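Local coordinates for acetone carboxylase alpha subunit (Xanthobacter autotrophicus Py2, PDB 5M45), which forms the alpha subunit of acetone carboxylase and carries a hydantoinase B/oxoprolinase family region, at residues 29-34 and 96-101. Sequence-based numbering, arbitrary orientation.
Sequences DRLMAA and NAAGDS
The carboxylate of Asp-100 receives the terminal methyl of Met-32 at its OD2 end, close to the carboxylate plane and not over a face; CE stands 4.1 Å from OD2, a loose contact, the two side chains running toward each other. Met-32 gets there by bending at chi2 and again at chi3 (92°). Both acid oxygens have stronger partners: Tyr-41 OH hydrogen-bonds OD2, while OD1 takes a salt bridge from Lys-120 NZ and a hydrogen bond with Tyr-376 OH. Lys-120 and Tyr-376 line the 3,6,9,12,15-pentaoxaheptadecan-1-ol pocket, and the Asp-100 side chain itself lies about 4 Å from this ligand. The second flat group, the amide of Asn-96, lies within the loop. Asp-100 N donates to Asn-96 OD1 from well above the carbonyl plane, 50° out of it, and Ala-98 N adds a weak bond. Asn-96 ND2 bonds Ala-264 O and Tyr-41 OH, the same hydroxyl that meets Asp-100 OD2. Beside this polar set, Leu-31 CD1 rests on Ala-98 CB at 3.9 Å. Leu-31 and Met-32 of helix 24-38 thus lie against a hairpin end, burying 102 Å² in all. That end illustrates a common design: a type I turn from Asn-96 to Gly-99, closed by Gly-99 N to Asn-96 O and Asn-96 N to Asp-100 O, with Gly-99 at positive phi as the G1 bulge.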
loop_
_atom_site.group_PDB
_atom_site.type_symbol
_atom_site.label_atom_id
_atom_site.label_comp_id
_atom_site.label_asym_id
_atom_site.label_seq_id
_atom_site.Cartn_x
_atom_site.Cartn_y
_atom_site.Cartn_z
ATOM N N ASP A 29 -8.247 16.990 -27.297
ATOM C CA ASP A 29 -7.287 17.059 -28.415
ATOM C C ASP A 29 -7.576 18.244 -29.376
ATOM O O ASP A 29 -6.628 18.903 -29.844
ATOM C CB ASP A 29 -7.206 15.735 -29.188
ATOM C CG ASP A 29 -6.498 14.603 -28.404
ATOM O OD1 ASP A 29 -5.906 14.806 -27.320
ATOM O OD2 ASP A 29 -6.553 13.451 -28.868
ATOM N N ARG A 30 -8.865 18.507 -29.654
ATOM C CA ARG A 30 -9.293 19.628 -30.513
ATOM C C ARG A 30 -8.879 20.954 -29.874
ATOM O O ARG A 30 -8.297 21.816 -30.528
ATOM C CB ARG A 30 -10.826 19.592 -30.777
ATOM C CG ARG A 30 -11.367 20.835 -31.484
ATOM C CD ARG A 30 -12.815 20.716 -31.958
ATOM N NE ARG A 30 -13.739 20.558 -30.818
ATOM C CZ ARG A 30 -14.283 21.546 -30.100
ATOM N NH1 ARG A 30 -14.009 22.801 -30.320
ATOM N NH2 ARG A 30 -15.168 21.270 -29.134
ATOM N N LEU A 31 -9.137 21.093 -28.586
ATOM C CA LEU A 31 -8.773 22.310 -27.855
ATOM C C LEU A 31 -7.257 22.544 -27.747
ATOM O O LEU A 31 -6.794 23.685 -27.890
ATOM C CB LEU A 31 -9.420 22.321 -26.474
ATOM C CG LEU A 31 -10.954 22.233 -26.434
ATOM C CD1 LEU A 31 -11.417 22.268 -24.967
ATOM C CD2 LEU A 31 -11.623 23.335 -27.198
ATOM N N MET A 32 -6.493 21.487 -27.509
ATOM C CA MET A 32 -5.033 21.617 -27.416
ATOM C C MET A 32 -4.400 21.976 -28.783
ATOM O O MET A 32 -3.457 22.780 -28.850
ATOM C CB MET A 32 -4.378 20.351 -26.819
ATOM C CG MET A 32 -4.771 20.037 -25.368
ATOM S SD MET A 32 -4.428 21.328 -24.134
ATOM C CE MET A 32 -5.999 22.220 -24.164
ATOM N N ALA A 33 -4.935 21.397 -29.851
ATOM C CA ALA A 33 -4.442 21.701 -31.214
ATOM C C ALA A 33 -4.694 23.170 -31.609
ATOM O O ALA A 33 -3.840 23.800 -32.246
ATOM C CB ALA A 33 -5.077 20.736 -32.246
ATOM N N ALA A 34 -5.865 23.694 -31.236
ATOM C CA ALA A 34 -6.216 25.104 -31.516
ATOM C C ALA A 34 -5.354 26.065 -30.656
ATOM O O ALA A 34 -4.948 27.125 -31.150
ATOM C CB ALA A 34 -7.694 25.376 -31.288
ATOM N N ASN A 96 -13.661 22.819 -16.480
ATOM C CA ASN A 96 -14.383 22.535 -17.727
ATOM C C ASN A 96 -14.179 21.045 -18.142
ATOM O O ASN A 96 -13.442 20.323 -17.496
ATOM C CB ASN A 96 -14.026 23.570 -18.826
ATOM C CG ASN A 96 -12.616 23.433 -19.379
ATOM O OD1 ASN A 96 -12.003 22.358 -19.375
ATOM N ND2 ASN A 96 -12.099 24.556 -19.909
ATOM N N ALA A 97 -14.877 20.591 -19.183
ATOM C CA ALA A 97 -14.857 19.185 -19.600
ATOM C C ALA A 97 -13.471 18.660 -19.935
ATOM O O ALA A 97 -13.192 17.465 -19.737
ATOM C CB ALA A 97 -15.802 18.955 -20.756
ATOM N N ALA A 98 -12.586 19.538 -20.412
ATOM C CA ALA A 98 -11.202 19.167 -20.755
ATOM C C ALA A 98 -10.246 19.107 -19.561
ATOM O O ALA A 98 -9.043 18.877 -19.754
ATOM C CB ALA A 98 -10.648 20.120 -21.816
ATOM N N GLY A 99 -10.746 19.329 -18.344
ATOM C CA GLY A 99 -9.907 19.347 -17.139
ATOM C C GLY A 99 -9.116 20.626 -16.845
ATOM O O GLY A 99 -8.223 20.615 -16.006
ATOM N N ASP A 100 -9.424 21.724 -17.538
ATOM C CA ASP A 100 -8.839 23.020 -17.229
ATOM C C ASP A 100 -9.683 23.794 -16.196
ATOM O O ASP A 100 -10.893 23.876 -16.329
ATOM C CB ASP A 100 -8.694 23.834 -18.507
ATOM C CG ASP A 100 -7.704 23.195 -19.487
ATOM O OD1 ASP A 100 -6.517 23.049 -19.062
ATOM O OD2 ASP A 100 -8.075 22.895 -20.638
ATOM N N SER A 101 -9.035 24.366 -15.182
ATOM C CA SER A 101 -9.748 25.066 -14.100
ATOM C C SER A 101 -10.265 26.410 -14.577
ATOM O O SER A 101 -9.572 27.100 -15.351
ATOM C CB SER A 101 -8.854 25.261 -12.866
ATOM O OG SER A 101 -7.758 26.117 -13.158
#